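Local structure of sister chromatid cohesion protein (Chaetomium thermophilum, 5T8V) at residues A[305-310]-A[406-411]; A[299-304]-A[412-417]. The protein probably works as a cohesin loader that associates with chromatin, the present chain being its C-terminal, HEAT-repeat fragment. All coordinates share one frame; numbering follows the deposited sequence.

Contact 1: residues A[305-310]-A[406-411]; sequences PVSALI and DLFVED
V306 reaches the ring of F408 with both of its methyls, and the two side chains cross at about a right angle. V306 CG1 lies 4.0 Å from F408 CE1, and CG2 meets the same outer part of the ring at CZ. Its chi1 of 62° sets CG1 between the backbone N and the carbonyl carbon and leaves CG2 anti to the N, an arrangement that presents the whole fork to the phenylalanine. L283 touches both V306 and F408 and extends this apolar patch.

One residue on, S307 supplies the polar part of the contact, and its CA is the nearest to that of F408, 6.2 Å away. The hydroxyl donates to D411, with S307 OG 3.0 Å from D411 OD2, and arrives from above the carboxylate plane, 43° out of it. The same S307 OG also passes 3.6 Å from F408 CD1, approaching the ring obliquely. These residues join helix 305-315 to helix 402-414 in the predominantly helical HEAT-repeat array of this fragment; the axes of the two short segments come within 9.8 Å and cross at -67°, a steep angle that gathers the contact around a few side chains.

The carboxylate of D411 is buried and has several partners: OD2 also accepts from the backbone N of Q304, while OD1 forms a salt bridge with R293. Replacing this aspartate with alanine is likely to cost R293 its closer carboxylate partner, E410 offering it just a long, weak pairing, and to leave the S307 hydroxyl and Q304 N-H without their common acceptor.

A turn after V306, I310 closes on the ring from farther along the helix: I310 CG1 stands 4.1 Å from F408 CE1, again with the side chains roughly perpendicular. L280 of helix 272-282 touches both I310 and F408.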
loop_
_atom_site.group_PDB
_atom_site.type_symbol
_atom_site.label_atom_id
_atom_site.label_comp_id
_atom_site.label_asym_id
_atom_site.label_seq_id
_atom_site.Cartn_x
_atom_site.Cartn_y
_atom_site.Cartn_z
ATOM N N PRO A 305 -10.943 -33.824 5.220
ATOM C CA PRO A 305 -11.712 -34.499 6.280
ATOM C C PRO A 305 -11.205 -34.214 7.681
ATOM O O PRO A 305 -12.003 -34.207 8.628
ATOM C CB PRO A 305 -11.568 -35.983 5.916
ATOM C CG PRO A 305 -10.295 -36.059 5.158
ATOM C CD PRO A 305 -10.212 -34.783 4.376
ATOM N N VAL A 306 -9.903 -33.980 7.851
ATOM C CA VAL A 306 -9.385 -33.657 9.175
ATOM C C VAL A 306 -10.036 -32.384 9.704
ATOM O O VAL A 306 -10.344 -32.279 10.896
ATOM C CB VAL A 306 -7.850 -33.536 9.138
ATOM C CG1 VAL A 306 -7.418 -32.407 8.208
ATOM C CG2 VAL A 306 -7.297 -33.327 10.540
ATOM N N SER A 307 -10.251 -31.397 8.831
ATOM C CA SER A 307 -10.938 -30.180 9.252
ATOM C C SER A 307 -12.331 -30.504 9.776
ATOM O O SER A 307 -12.721 -30.067 10.867
ATOM C CB SER A 307 -11.016 -29.194 8.086
ATOM O OG SER A 307 -9.725 -28.797 7.653
ATOM N N ALA A 308 -13.093 -31.285 9.007
ATOM C CA ALA A 308 -14.432 -31.673 9.436
ATOM C C ALA A 308 -14.397 -32.367 10.789
ATOM O O ALA A 308 -15.251 -32.113 11.649
ATOM C CB ALA A 308 -15.072 -32.581 8.388
ATOM N N LEU A 309 -13.416 -33.247 11.004
ATOM C CA LEU A 309 -13.341 -33.957 12.276
ATOM C C LEU A 309 -13.012 -33.002 13.414
ATOM O O LEU A 309 -13.654 -33.036 14.466
ATOM C CB LEU A 309 -12.306 -35.081 12.207
ATOM C CG LEU A 309 -12.077 -35.803 13.542
ATOM C CD1 LEU A 309 -13.364 -36.455 14.033
ATOM C CD2 LEU A 309 -10.973 -36.828 13.421
ATOM N N ILE A 310 -12.000 -32.152 13.228
ATOM C CA ILE A 310 -11.651 -31.162 14.247
ATOM C C ILE A 310 -12.890 -30.383 14.666
ATOM O O ILE A 310 -13.238 -30.310 15.853
ATOM C CB ILE A 310 -10.549 -30.227 13.719
ATOM C CG1 ILE A 310 -9.223 -30.982 13.573
ATOM C CG2 ILE A 310 -10.385 -29.001 14.621
ATOM C CD1 ILE A 310 -8.573 -31.394 14.888
ATOM N N ASP A 406 -2.453 -22.871 7.287
ATOM C CA ASP A 406 -3.141 -22.197 6.189
ATOM C C ASP A 406 -4.326 -23.017 5.695
ATOM O O ASP A 406 -5.408 -22.470 5.449
ATOM C CB ASP A 406 -2.168 -21.923 5.043
ATOM C CG ASP A 406 -1.192 -20.803 5.356
ATOM O OD1 ASP A 406 -1.514 -19.947 6.207
ATOM O OD2 ASP A 406 -0.105 -20.775 4.742
ATOM N N LEU A 407 -4.144 -24.331 5.545
ATOM C CA LEU A 407 -5.227 -25.181 5.058
ATOM C C LEU A 407 -6.393 -25.206 6.041
ATOM O O LEU A 407 -7.561 -25.091 5.644
ATOM C CB LEU A 407 -4.704 -26.596 4.809
ATOM C CG LEU A 407 -4.125 -26.855 3.417
ATOM C CD1 LEU A 407 -3.341 -28.156 3.399
ATOM C CD2 LEU A 407 -5.239 -26.892 2.382
ATOM N N PHE A 408 -6.094 -25.362 7.331
ATOM C CA PHE A 408 -7.144 -25.321 8.341
ATOM C C PHE A 408 -7.906 -24.006 8.274
ATOM O O PHE A 408 -9.141 -23.991 8.279
ATOM C CB PHE A 408 -6.546 -25.524 9.734
ATOM C CG PHE A 408 -6.301 -26.961 10.086
ATOM C CD1 PHE A 408 -7.355 -27.852 10.180
ATOM C CD2 PHE A 408 -5.018 -27.416 10.341
ATOM C CE1 PHE A 408 -7.135 -29.175 10.509
ATOM C CE2 PHE A 408 -4.790 -28.737 10.670
ATOM C CZ PHE A 408 -5.849 -29.618 10.757
ATOM N N VAL A 409 -7.183 -22.889 8.208
ATOM C CA VAL A 409 -7.849 -21.593 8.145
ATOM C C VAL A 409 -8.744 -21.518 6.917
ATOM O O VAL A 409 -9.887 -21.056 6.995
ATOM C CB VAL A 409 -6.811 -20.455 8.167
ATOM C CG1 VAL A 409 -7.480 -19.104 7.920
ATOM C CG2 VAL A 409 -6.086 -20.437 9.505
ATOM N N GLU A 410 -8.250 -21.979 5.769
ATOM C CA GLU A 410 -9.054 -21.935 4.552
ATOM C C GLU A 410 -10.346 -22.727 4.718
ATOM O O GLU A 410 -11.432 -22.252 4.360
ATOM C CB GLU A 410 -8.241 -22.462 3.370
ATOM C CG GLU A 410 -7.169 -21.498 2.881
ATOM C CD GLU A 410 -6.345 -22.071 1.743
ATOM O OE1 GLU A 410 -5.311 -22.716 2.019
ATOM O OE2 GLU A 410 -6.740 -21.883 0.573
ATOM N N ASP A 411 -10.253 -23.940 5.271
ATOM C CA ASP A 411 -11.456 -24.747 5.454
ATOM C C ASP A 411 -12.416 -24.096 6.446
ATOM O O ASP A 411 -13.634 -24.087 6.225
ATOM C CB ASP A 411 -11.079 -26.153 5.911
ATOM C CG ASP A 411 -10.510 -26.992 4.787
ATOM O OD1 ASP A 411 -10.010 -26.408 3.804
ATOM O OD2 ASP A 411 -10.568 -28.235 4.882
#

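Contact 2: residues A[299-304]-A[412-417]; sequences DGSSIQ and FITCLD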
loop_
_atom_site.group_PDB
_atom_site.type_symbol
_atom_site.label_atom_id
_atom_site.label_comp_id
_atom_site.label_asym_id
_atom_site.label_seq_id
_atom_site.Cartn_x
_atom_site.Cartn_y
_atom_site.Cartn_z
ATOM N N ASP A 299 -23.792 -28.272 0.844
ATOM C CA ASP A 299 -23.916 -27.031 0.087
ATOM C C ASP A 299 -23.098 -27.037 -1.200
ATOM O O ASP A 299 -23.298 -26.152 -2.038
ATOM C CB ASP A 299 -23.499 -25.843 0.957
ATOM C CG ASP A 299 -22.004 -25.782 1.192
ATOM O OD1 ASP A 299 -21.331 -26.826 1.046
ATOM O OD2 ASP A 299 -21.502 -24.690 1.530
ATOM N N GLY A 300 -22.190 -27.998 -1.377
ATOM C CA GLY A 300 -21.410 -28.129 -2.590
ATOM C C GLY A 300 -19.925 -27.886 -2.415
ATOM O O GLY A 300 -19.131 -28.383 -3.226
ATOM N N SER A 301 -19.524 -27.136 -1.390
ATOM C CA SER A 301 -18.113 -26.867 -1.161
ATOM C C SER A 301 -17.420 -28.122 -0.628
ATOM O O SER A 301 -18.038 -29.169 -0.409
ATOM C CB SER A 301 -17.947 -25.693 -0.199
ATOM O OG SER A 301 -18.582 -25.956 1.039
ATOM N N SER A 302 -16.111 -28.008 -0.412
ATOM C CA SER A 302 -15.294 -29.145 -0.016
ATOM C C SER A 302 -14.232 -28.705 0.978
ATOM O O SER A 302 -13.645 -27.626 0.840
ATOM C CB SER A 302 -14.630 -29.794 -1.233
ATOM O OG SER A 302 -15.595 -30.127 -2.216
ATOM N N ILE A 303 -13.996 -29.551 1.981
ATOM C CA ILE A 303 -12.950 -29.351 2.973
ATOM C C ILE A 303 -12.192 -30.661 3.118
ATOM O O ILE A 303 -12.665 -31.725 2.718
ATOM C CB ILE A 303 -13.514 -28.900 4.338
ATOM C CG1 ILE A 303 -14.639 -29.841 4.783
ATOM C CG2 ILE A 303 -14.005 -27.461 4.257
ATOM C CD1 ILE A 303 -15.139 -29.587 6.187
ATOM N N GLN A 304 -10.997 -30.574 3.690
ATOM C CA GLN A 304 -10.287 -31.816 3.960
ATOM C C GLN A 304 -10.876 -32.489 5.199
ATOM O O GLN A 304 -11.274 -31.806 6.146
ATOM C CB GLN A 304 -8.790 -31.567 4.149
ATOM C CG GLN A 304 -8.435 -30.490 5.146
ATOM C CD GLN A 304 -6.939 -30.377 5.362
ATOM O OE1 GLN A 304 -6.179 -31.282 5.018
ATOM N NE2 GLN A 304 -6.507 -29.256 5.929
ATOM N N PHE A 412 -11.891 -23.546 7.543
ATOM C CA PHE A 412 -12.749 -22.874 8.513
ATOM C C PHE A 412 -13.477 -21.696 7.876
ATOM O O PHE A 412 -14.676 -21.503 8.098
ATOM C CB PHE A 412 -11.922 -22.405 9.713
ATOM C CG PHE A 412 -11.211 -23.516 10.446
ATOM C CD1 PHE A 412 -11.650 -24.826 10.357
ATOM C CD2 PHE A 412 -10.101 -23.242 11.229
ATOM C CE1 PHE A 412 -10.993 -25.839 11.033
ATOM C CE2 PHE A 412 -9.442 -24.250 11.906
ATOM C CZ PHE A 412 -9.888 -25.548 11.808
ATOM N N ILE A 413 -12.764 -20.893 7.084
ATOM C CA ILE A 413 -13.405 -19.797 6.360
ATOM C C ILE A 413 -14.511 -20.338 5.464
ATOM O O ILE A 413 -15.622 -19.798 5.423
ATOM C CB ILE A 413 -12.365 -19.008 5.543
ATOM C CG1 ILE A 413 -11.286 -18.407 6.453
ATOM C CG2 ILE A 413 -13.045 -17.917 4.722
ATOM C CD1 ILE A 413 -11.759 -17.311 7.362
ATOM N N THR A 414 -14.219 -21.410 4.723
ATOM C CA THR A 414 -15.227 -21.990 3.841
ATOM C C THR A 414 -16.504 -22.318 4.603
ATOM O O THR A 414 -17.611 -22.108 4.095
ATOM C CB THR A 414 -14.668 -23.243 3.164
ATOM O OG1 THR A 414 -13.634 -22.869 2.247
ATOM C CG2 THR A 414 -15.761 -23.999 2.406
ATOM N N CYS A 415 -16.370 -22.828 5.826
ATOM C CA CYS A 415 -17.509 -23.244 6.629
ATOM C C CYS A 415 -17.993 -22.159 7.583
ATOM O O CYS A 415 -18.873 -22.430 8.403
ATOM C CB CYS A 415 -17.154 -24.498 7.432
ATOM S SG CYS A 415 -16.769 -25.943 6.434
ATOM N N LEU A 416 -17.443 -20.946 7.493
ATOM C CA LEU A 416 -17.788 -19.895 8.447
ATOM C C LEU A 416 -19.294 -19.673 8.509
ATOM O O LEU A 416 -19.899 -19.728 9.585
ATOM C CB LEU A 416 -17.070 -18.596 8.072
ATOM C CG LEU A 416 -17.418 -17.350 8.895
ATOM C CD1 LEU A 416 -17.117 -17.557 10.375
ATOM C CD2 LEU A 416 -16.666 -16.140 8.368
ATOM N N ASP A 417 -19.920 -19.425 7.357
ATOM C CA ASP A 417 -21.343 -19.117 7.298
ATOM C C ASP A 417 -22.198 -20.350 7.044
ATOM O O ASP A 417 -23.304 -20.231 6.503
ATOM C CB ASP A 417 -21.608 -18.054 6.228
ATOM C CG ASP A 417 -21.207 -18.506 4.837
ATOM O OD1 ASP A 417 -20.306 -19.365 4.719
ATOM O OD2 ASP A 417 -21.790 -17.994 3.856
#
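I303 packs against the end of helix 402-414, where it meets T414 and C415. Its CB points toward this segment and rests beside the carboxylate of D411, one turn earlier on the same helix. From CB the chain forks. With chi1 at 51°, CG1 takes the place between the backbone N and the carbonyl carbon, and CG2 is left anti to the carbonyl carbon, directed at the helix end. I303 CG2 makes the closer approach, 3.8 Å from C415 SG, and also lies near the methyl of T414. The other branch runs out through CG1 in an extended form to I303 CD1, which comes within 4.0 Å of C415 SG, so both branches of I303 reach the sulfur; M311 of helix 305-315 and W421 add further contacts to this cysteine.

The strand holding I303 is half of a small hairpin with 295-296, and S301, just ahead of the strand, packs against T414. There T414 CG2 sits 3.7 Å from S301 OG and almost as near to S301 CB. The threonine hydroxyl bonds instead to the backbone O of E410, within its own helix.

S301 is held in turn by D299, whose OD1 takes two bonds: one from S301 N at 3.0 Å, which makes an Asx turn, and one from S301 OG at 2.9 Å on the syn lone pair. The hydroxyls of S301 and T414 are thus each engaged within their own part of the chain, and between 299-304 and 412-417 methyl groups, a sulfur and the serine side chain meet by van der Waals contact, dependent on fit more than on polar pairing.

How the contacts relate
The two contacts form one continuous seam, their centres 9 Å apart, with contact 1 nested inside the chain loop that contact 2 closes. Strand 302-303 leads directly into helix 305-315, and both lie on helix 402-414, along which the segment order reverses: 299-304 meets 412-417 and 305-310 meets the earlier 406-411. D411 is one point where they join: D411 OD2 lies 2.7 Å from Q304 N, a probable hydrogen bond at the N-cap residue of helix 305-315. L407 also packs on Q304, and on the apolar side A308 CB stands 3.7 Å from I303 CD1. The seam is structural packing within the helical array, its contact centres about 30 Å from the centre of the chain.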